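Local structure of endo-1,4-beta-xylanase (Pseudoalteromonas haloplanktis, 1XWT) at residues Gln48-Tyr53 with Lys60-Lys65; Pro201-Pro206 with Glu279-Arg284; Ala347-Leu352 with Glu363-Phe368. The protein cleaves internal beta-1,4 linkages of xylan as a cold-adapted endo-xylanase of glycoside hydrolase family 8, and may also act on beta-glucans. The protein carries 1 engineered substitution. One frame throughout, in Å; residues are numbered along the deposited sequence. Where two conformers were deposited one is given.

Three contacts follow one another along the chain in series; none nests in or crosses another. Contact 1 comes first and pairs the two arms of a beta hairpin, with six residues between its segments. Contact 2 closes a far longer excursion of 72 residues, bringing the loop before helix 206-215 back to the start of helix 283-296, near the middle of the molecule. Contact 3 closes a ten-residue connection between the consecutive helices 342-351 and 358-369. Contacts 2 and 3 touch where Trp283 O packs against Ala347 CB (3.4 Å), whereas contact 1 stands apart, its nearest atoms about 12 Å from contact 2. Helix 379-392 borders all three, in the (alpha/alpha)6 fold expected of this family.

Contact 1. Residues Gln48-Tyr53 with Lys60-Lys65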
# COMPACT_ATOMS: atom_id res chain seq x y z
N GLN A 48 -11.77 14.94 -3.55
CA GLN A 48 -12.55 13.74 -3.85
C GLN A 48 -11.82 12.74 -4.74
O GLN A 48 -11.33 13.08 -5.81
CB GLN A 48 -13.85 14.15 -4.57
CG GLN A 48 -14.75 13.01 -4.98
CD GLN A 48 -16.02 13.46 -5.69
OE1 GLN A 48 -16.20 14.65 -5.99
NE2 GLN A 48 -16.90 12.51 -5.97
N LEU A 49 -11.81 11.48 -4.29
CA LEU A 49 -11.38 10.34 -5.10
C LEU A 49 -12.46 9.28 -5.31
O LEU A 49 -12.30 8.42 -6.16
CB LEU A 49 -10.12 9.69 -4.48
CG LEU A 49 -8.85 10.55 -4.63
CD1 LEU A 49 -7.68 9.96 -3.84
CD2 LEU A 49 -8.50 10.75 -6.09
N TYR A 50 -13.53 9.33 -4.52
CA TYR A 50 -14.59 8.31 -4.49
C TYR A 50 -15.76 8.81 -5.33
O TYR A 50 -16.34 9.83 -5.02
CB TYR A 50 -14.99 8.13 -3.03
CG TYR A 50 -16.25 7.38 -2.65
CD1 TYR A 50 -17.37 8.07 -2.22
CD2 TYR A 50 -16.28 6.00 -2.56
CE1 TYR A 50 -18.50 7.42 -1.74
CE2 TYR A 50 -17.40 5.33 -2.11
CZ TYR A 50 -18.52 6.04 -1.69
OH TYR A 50 -19.63 5.34 -1.25
N TYR A 51 -16.07 8.10 -6.42
CA TYR A 51 -17.05 8.53 -7.40
C TYR A 51 -18.06 7.43 -7.68
O TYR A 51 -17.70 6.25 -7.79
CB TYR A 51 -16.39 8.90 -8.74
CG TYR A 51 -15.63 10.21 -8.70
CD1 TYR A 51 -14.33 10.28 -8.17
CD2 TYR A 51 -16.22 11.40 -9.18
CE1 TYR A 51 -13.64 11.48 -8.11
CE2 TYR A 51 -15.52 12.60 -9.13
CZ TYR A 51 -14.25 12.63 -8.61
OH TYR A 51 -13.55 13.81 -8.52
N PRO A 52 -19.33 7.81 -7.87
CA PRO A 52 -20.34 6.83 -8.24
C PRO A 52 -20.22 6.42 -9.70
O PRO A 52 -19.84 7.22 -10.56
CB PRO A 52 -21.66 7.58 -7.98
CG PRO A 52 -21.33 8.99 -8.24
CD PRO A 52 -19.89 9.17 -7.73
N TYR A 53 -20.57 5.17 -9.98
CA TYR A 53 -20.69 4.62 -11.32
C TYR A 53 -22.17 4.26 -11.57
O TYR A 53 -22.76 3.50 -10.79
CB TYR A 53 -19.80 3.38 -11.48
CG TYR A 53 -19.95 2.73 -12.83
CD1 TYR A 53 -19.67 3.44 -14.00
CD2 TYR A 53 -20.43 1.44 -12.96
CE1 TYR A 53 -19.84 2.87 -15.25
CE2 TYR A 53 -20.61 0.86 -14.21
CZ TYR A 53 -20.32 1.57 -15.36
OH TYR A 53 -20.50 1.02 -16.63
N LYS A 60 -24.98 1.82 -9.72
CA LYS A 60 -24.37 0.48 -9.60
C LYS A 60 -23.43 0.34 -8.40
O LYS A 60 -23.66 -0.49 -7.52
CB LYS A 60 -23.66 0.09 -10.90
CG LYS A 60 -24.57 0.03 -12.15
CD LYS A 60 -25.56 -1.13 -12.11
CE LYS A 60 -26.59 -1.05 -13.22
NZ LYS A 60 -27.56 -2.19 -13.10
N ALA A 61 -22.36 1.11 -8.38
CA ALA A 61 -21.32 0.95 -7.37
C ALA A 61 -20.43 2.19 -7.37
O ALA A 61 -20.76 3.16 -8.06
CB ALA A 61 -20.52 -0.32 -7.66
N HIS A 62 -19.35 2.19 -6.60
CA HIS A 62 -18.41 3.31 -6.56
C HIS A 62 -17.00 2.85 -6.88
O HIS A 62 -16.63 1.69 -6.68
CB HIS A 62 -18.39 3.95 -5.14
CG HIS A 62 -19.47 4.97 -4.89
ND1 HIS A 62 -20.80 4.67 -4.87
CD2 HIS A 62 -19.38 6.25 -4.47
CE1 HIS A 62 -21.50 5.77 -4.65
NE2 HIS A 62 -20.65 6.74 -4.38
N TYR A 63 -16.18 3.78 -7.37
CA TYR A 63 -14.76 3.53 -7.57
C TYR A 63 -13.89 4.68 -7.11
O TYR A 63 -14.33 5.83 -6.96
CB TYR A 63 -14.48 3.20 -9.05
CG TYR A 63 -14.84 4.28 -10.03
CD1 TYR A 63 -16.13 4.44 -10.52
CD2 TYR A 63 -13.87 5.18 -10.48
CE1 TYR A 63 -16.44 5.46 -11.43
CE2 TYR A 63 -14.16 6.18 -11.38
CZ TYR A 63 -15.46 6.34 -11.84
OH TYR A 63 -15.74 7.32 -12.78
N ILE A 64 -12.63 4.34 -6.87
CA ILE A 64 -11.57 5.32 -6.67
C ILE A 64 -11.02 5.69 -8.05
O ILE A 64 -10.56 4.83 -8.79
CB ILE A 64 -10.46 4.75 -5.72
CG1 ILE A 64 -11.03 4.41 -4.33
CG2 ILE A 64 -9.27 5.70 -5.67
CD1 ILE A 64 -11.65 5.59 -3.61
N LYS A 65 -11.14 6.96 -8.39
CA LYS A 65 -10.78 7.46 -9.71
C LYS A 65 -9.30 7.81 -9.76
O LYS A 65 -8.85 8.72 -9.07
CB LYS A 65 -11.62 8.69 -10.08
CG LYS A 65 -11.41 9.17 -11.51
CD LYS A 65 -12.23 10.42 -11.85
CE LYS A 65 -13.71 10.17 -11.92
NZ LYS A 65 -14.48 11.34 -12.51
O HOH W 1 -18.35 7.80 -13.14
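Lys60 and Ala61 both face Tyr53, a classic beta bulge in the antiparallel hairpin of strands 50-55 and 58-66. Tyr53 O takes a hydrogen bond from Lys60 N (3.0 Å) and a weak one from Ala61 N, while Ala61 O accepts from Tyr53 N. Small Ala61 rests on Phe102 of helix 93-107. The His62 ring lies between Pro52 CA, 3.8 Å from its centroid, and the offset-stacked Tyr50 ring, whose exact spacing is doubtful. Bonds from ND1 to Tyr59 and from NE2 to Tyr43 fix its rotation. Pro52 suits this non-hydrogen-bonded pair because no N-H is needed there. Tyr63 exchanges backbone bonds with Tyr51. Its CG sits between backbone N and carbonyl carbon (chi1 61°), placing one face of the ring against Tyr51 CB with its edge at Tyr53 CB; the hydroxyl meets a water (Tyr63 OH to water, 2.7 Å) that donates to Pro52 O. Ile64 CD1 packs on Tyr50 CB at 4.2 Å. Lys65 N bonds to Leu49 O, and a bend at chi3 (-69°) swings the amine back over the Tyr51 ring: NZ is 3.9 Å from its centroid, a cation-pi contact, with Gln48 NE2, which hydrogen-bonds to Tyr50 O, over the opposite face.

Contact 2. Residues Pro201-Pro206 with Glu279-Arg284; sequences PSYHIP and EFNAWR. Engineered in segment 279-284: Asn281 (natural residue Asp).
Ser202 presses its CB against Asn281 O (3.2 Å) and over one face of the Arg284 guanidinium. A side chain this small lets the two segments come close. A chi1 of 74° sets Ser202 OG between backbone N and carbonyl carbon and leaves it 3.4 Å from Arg284 NH2, but the angle is too poor for a hydrogen bond; OG bonds to Asp200 instead. Tyr203 reaches Arg284 edge to edge, CE1 standing 4.1 Å from NH2 with the two planes only 18° apart. A water in the guanidinium plane joins the segments, donating to Ser202 O (2.7 Å) and accepting from Arg284 NE (2.9 Å). Farther out, Arg284 NH2 forms a salt bridge with Asp144 and NH1 a hydrogen bond with Tyr381. Within 279-284 itself, the Glu279 carboxylate holds the backbone just before helix 283-296: OE1 takes Asn281 N (3.0 Å), met from above the carboxylate plane, and OE2 takes Ala282 N on its syn side (2.9 Å). Asn281 is engineered, an aspartate in the natural enzyme. A methionine in place of Arg284 would probably leave Asp144 without its ionic mate and the bridging water without its donor. A long arginine, whose guanidinium has donors pointing several ways, can thus serve several acceptors at once, and its setting beside Asp144, the weakly paired Glu78 and a naturally acidic position 281 is consistent with the acid-lined cleft of a glycoside hydrolase.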
# COMPACT_ATOMS: atom_id res chain seq x y z
N PRO A 201 9.49 -5.05 -4.27
CA PRO A 201 9.58 -4.87 -2.82
C PRO A 201 8.37 -4.18 -2.17
O PRO A 201 8.03 -4.51 -1.04
CB PRO A 201 10.89 -4.08 -2.64
CG PRO A 201 11.74 -4.59 -3.81
CD PRO A 201 10.77 -4.70 -4.94
N SER A 202 7.75 -3.24 -2.87
CA SER A 202 6.59 -2.51 -2.34
C SER A 202 5.37 -3.39 -2.09
O SER A 202 4.44 -2.95 -1.40
CB SER A 202 6.18 -1.33 -3.23
OG SER A 202 5.53 -1.73 -4.41
N TYR A 203 5.35 -4.60 -2.66
CA TYR A 203 4.24 -5.54 -2.45
C TYR A 203 4.39 -6.37 -1.15
O TYR A 203 3.46 -7.09 -0.75
CB TYR A 203 4.13 -6.51 -3.64
CG TYR A 203 3.79 -5.91 -5.01
CD1 TYR A 203 3.53 -4.53 -5.19
CD2 TYR A 203 3.65 -6.74 -6.11
CE1 TYR A 203 3.19 -4.03 -6.46
CE2 TYR A 203 3.30 -6.24 -7.35
CZ TYR A 203 3.07 -4.89 -7.53
OH TYR A 203 2.69 -4.41 -8.79
N HIS A 204 5.54 -6.23 -0.49
CA HIS A 204 5.87 -7.04 0.71
C HIS A 204 5.38 -6.35 1.97
O HIS A 204 5.93 -5.31 2.38
CB HIS A 204 7.38 -7.28 0.78
CG HIS A 204 7.83 -8.30 -0.19
ND1 HIS A 204 8.01 -9.61 0.18
CD2 HIS A 204 8.04 -8.25 -1.53
CE1 HIS A 204 8.31 -10.33 -0.89
NE2 HIS A 204 8.35 -9.53 -1.94
N ILE A 205 4.34 -6.93 2.58
CA ILE A 205 3.78 -6.37 3.83
C ILE A 205 3.72 -7.53 4.82
O ILE A 205 2.68 -8.20 4.95
CB ILE A 205 2.42 -5.68 3.62
CG1 ILE A 205 2.47 -4.75 2.40
CG2 ILE A 205 2.01 -4.97 4.89
CD1 ILE A 205 1.16 -4.24 1.96
N PRO A 206 4.83 -7.85 5.49
CA PRO A 206 4.91 -9.11 6.25
C PRO A 206 3.80 -9.30 7.27
O PRO A 206 3.26 -10.40 7.40
CB PRO A 206 6.33 -9.07 6.86
CG PRO A 206 7.09 -8.23 5.85
CD PRO A 206 6.14 -7.16 5.43
N GLU A 279 11.36 4.80 -7.30
CA GLU A 279 10.32 5.57 -7.97
C GLU A 279 9.00 5.44 -7.20
O GLU A 279 9.00 5.15 -6.00
CB GLU A 279 10.24 5.19 -9.47
CG GLU A 279 10.18 3.71 -9.78
CD GLU A 279 9.13 2.99 -8.98
OE1 GLU A 279 7.98 2.83 -9.45
OE2 GLU A 279 9.46 2.61 -7.83
N PHE A 280 7.88 5.66 -7.88
CA PHE A 280 6.59 5.80 -7.22
C PHE A 280 6.21 4.55 -6.41
O PHE A 280 5.72 4.66 -5.28
CB PHE A 280 5.54 6.18 -8.27
CG PHE A 280 6.00 7.30 -9.17
CD1 PHE A 280 5.94 8.61 -8.74
CD2 PHE A 280 6.60 7.03 -10.41
CE1 PHE A 280 6.43 9.66 -9.55
CE2 PHE A 280 7.09 8.07 -11.21
CZ PHE A 280 6.99 9.37 -10.78
N ASN A 281 6.44 3.36 -6.95
CA ASN A 281 6.18 2.14 -6.18
C ASN A 281 7.10 2.01 -4.95
O ASN A 281 6.65 1.73 -3.85
CB ASN A 281 6.40 0.88 -7.04
CG ASN A 281 5.22 0.54 -7.92
OD1 ASN A 281 4.92 -0.64 -8.14
ND2 ASN A 281 4.53 1.57 -8.42
N ALA A 282 8.39 2.23 -5.19
CA ALA A 282 9.41 2.06 -4.16
C ALA A 282 9.18 2.99 -2.97
O ALA A 282 9.60 2.65 -1.85
CB ALA A 282 10.79 2.26 -4.72
N TRP A 283 8.49 4.12 -3.18
CA TRP A 283 8.16 4.99 -2.05
C TRP A 283 7.52 4.20 -0.88
O TRP A 283 7.69 4.55 0.29
CB TRP A 283 7.13 6.08 -2.40
CG TRP A 283 7.48 7.13 -3.41
CD1 TRP A 283 8.68 7.36 -4.02
CD2 TRP A 283 6.56 8.10 -3.93
NE1 TRP A 283 8.55 8.41 -4.89
CE2 TRP A 283 7.25 8.87 -4.87
CE3 TRP A 283 5.21 8.38 -3.70
CZ2 TRP A 283 6.65 9.91 -5.57
CZ3 TRP A 283 4.61 9.40 -4.41
CH2 TRP A 283 5.32 10.15 -5.34
N ARG A 284 6.70 3.22 -1.24
CA ARG A 284 5.92 2.48 -0.26
C ARG A 284 6.71 1.51 0.60
O ARG A 284 6.22 1.08 1.63
CB ARG A 284 4.76 1.73 -0.94
CG ARG A 284 3.80 2.64 -1.71
CD ARG A 284 2.51 1.98 -2.06
NE ARG A 284 2.58 0.81 -2.95
CZ ARG A 284 2.59 0.85 -4.27
NH1 ARG A 284 2.68 1.99 -4.93
NH2 ARG A 284 2.53 -0.27 -4.94
O HOH W 2 2.00 -1.73 -1.63

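Contact 3. Residues Ala347-Leu352 with Glu363-Phe368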
# COMPACT_ATOMS: atom_id res chain seq x y z
N ALA A 347 4.30 8.49 2.95
CA ALA A 347 4.98 7.20 3.10
C ALA A 347 6.15 7.30 4.10
O ALA A 347 6.33 6.44 4.97
CB ALA A 347 5.51 6.75 1.77
N ASN A 348 6.94 8.37 3.98
CA ASN A 348 8.08 8.57 4.85
C ASN A 348 7.72 8.87 6.30
O ASN A 348 8.44 8.48 7.20
CB ASN A 348 9.00 9.66 4.28
CG ASN A 348 9.64 9.24 2.97
OD1 ASN A 348 9.76 8.04 2.69
ND2 ASN A 348 10.10 10.22 2.16
N ALA A 349 6.56 9.49 6.53
CA ALA A 349 6.06 9.69 7.90
C ALA A 349 5.69 8.36 8.57
O ALA A 349 5.97 8.13 9.75
CB ALA A 349 4.85 10.65 7.92
N VAL A 350 5.09 7.44 7.82
CA VAL A 350 4.76 6.12 8.37
C VAL A 350 6.02 5.32 8.72
O VAL A 350 6.07 4.59 9.71
CB VAL A 350 3.84 5.32 7.40
CG1 VAL A 350 3.50 3.94 7.96
CG2 VAL A 350 2.54 6.10 7.11
N ALA A 351 7.05 5.48 7.90
CA ALA A 351 8.34 4.84 8.14
C ALA A 351 8.90 5.14 9.54
O ALA A 351 9.66 4.33 10.10
CB ALA A 351 9.33 5.29 7.10
N LEU A 352 8.53 6.29 10.08
CA LEU A 352 9.02 6.72 11.41
C LEU A 352 8.65 5.75 12.54
O LEU A 352 9.28 5.79 13.60
CB LEU A 352 8.56 8.13 11.72
CG LEU A 352 9.04 9.23 10.78
CD1 LEU A 352 8.34 10.54 11.12
CD2 LEU A 352 10.57 9.36 10.84
N GLU A 363 11.65 16.28 11.62
CA GLU A 363 11.69 16.82 10.27
C GLU A 363 10.63 16.16 9.38
O GLU A 363 9.82 16.84 8.79
CB GLU A 363 13.06 16.60 9.62
N PHE A 364 10.70 14.84 9.25
CA PHE A 364 9.81 14.12 8.35
C PHE A 364 8.36 14.19 8.82
O PHE A 364 7.47 14.35 8.00
CB PHE A 364 10.28 12.67 8.12
CG PHE A 364 11.46 12.55 7.18
CD1 PHE A 364 11.25 12.45 5.81
CD2 PHE A 364 12.75 12.58 7.66
CE1 PHE A 364 12.34 12.36 4.94
CE2 PHE A 364 13.84 12.50 6.78
CZ PHE A 364 13.63 12.39 5.42
N PHE A 365 8.12 14.11 10.12
CA PHE A 365 6.73 14.16 10.56
C PHE A 365 6.10 15.53 10.34
O PHE A 365 4.98 15.63 9.86
CB PHE A 365 6.53 13.73 12.02
CG PHE A 365 5.09 13.56 12.35
CD1 PHE A 365 4.43 12.39 12.01
CD2 PHE A 365 4.33 14.61 12.88
CE1 PHE A 365 3.07 12.25 12.25
CE2 PHE A 365 2.98 14.46 13.10
CZ PHE A 365 2.37 13.27 12.79
N ASN A 366 6.83 16.59 10.66
CA ASN A 366 6.29 17.93 10.48
C ASN A 366 6.07 18.31 9.01
O ASN A 366 5.10 19.01 8.66
CB ASN A 366 7.14 18.98 11.21
CG ASN A 366 6.97 18.93 12.73
OD1 ASN A 366 5.92 18.56 13.26
ND2 ASN A 366 8.02 19.36 13.44
N GLU A 367 6.94 17.82 8.12
CA GLU A 367 6.76 18.05 6.69
C GLU A 367 5.47 17.39 6.17
O GLU A 367 4.86 17.89 5.23
CB GLU A 367 7.96 17.56 5.87
CG GLU A 367 9.14 18.51 5.98
CD GLU A 367 10.33 18.15 5.13
OE1 GLU A 367 10.21 17.28 4.24
OE2 GLU A 367 11.40 18.75 5.35
N PHE A 368 5.09 16.27 6.77
CA PHE A 368 3.82 15.62 6.45
C PHE A 368 2.61 16.33 7.09
O PHE A 368 1.61 16.61 6.43
CB PHE A 368 3.85 14.15 6.87
CG PHE A 368 2.51 13.48 6.86
CD1 PHE A 368 1.88 13.16 5.66
CD2 PHE A 368 1.83 13.22 8.04
CE1 PHE A 368 0.63 12.56 5.65
CE2 PHE A 368 0.58 12.61 8.02
CZ PHE A 368 -0.00 12.29 6.82
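Ala349 and Phe365 mark the closest backbone approach, their CA atoms 5.2 Å apart, where helical segments 347-351 and 363-368 pass in roughly antiparallel sense, with axes 8.6 Å apart and 140° between their directions. Alanine suits this spot because its lone methyl lets the backbones draw near. Ala349 CB points at the second helix and meets Phe368 at the root of its side chain, 3.8 Å from CB, the ring meeting the methyl obliquely. Leu352, one helical turn on, sends one branch, CD1, against the bases of two phenylalanines: 3.8 Å from Phe365 CB, at the edge of that ring near its plane, and 4.2 Å from Phe364 CB. With Phe365 CG opposite the backbone N (chi1 -170°), the ring is carried on to meet that of Trp369. Asn348 CB touches Phe364 CD1 at 3.9 Å, the amide standing almost perpendicular to the ring (87°); its buried ND2 is satisfied by the hydroxyl of Tyr325. Leu310 of helix 300-318 packs against both Leu352 and Phe364, while helix 379-392 covers Phe368. Carbon mostly meets carbon, with no hydrogen bond across: packing of two consecutive, roughly antiparallel helices, as expected of a family 8 (alpha/alpha)6 barrel.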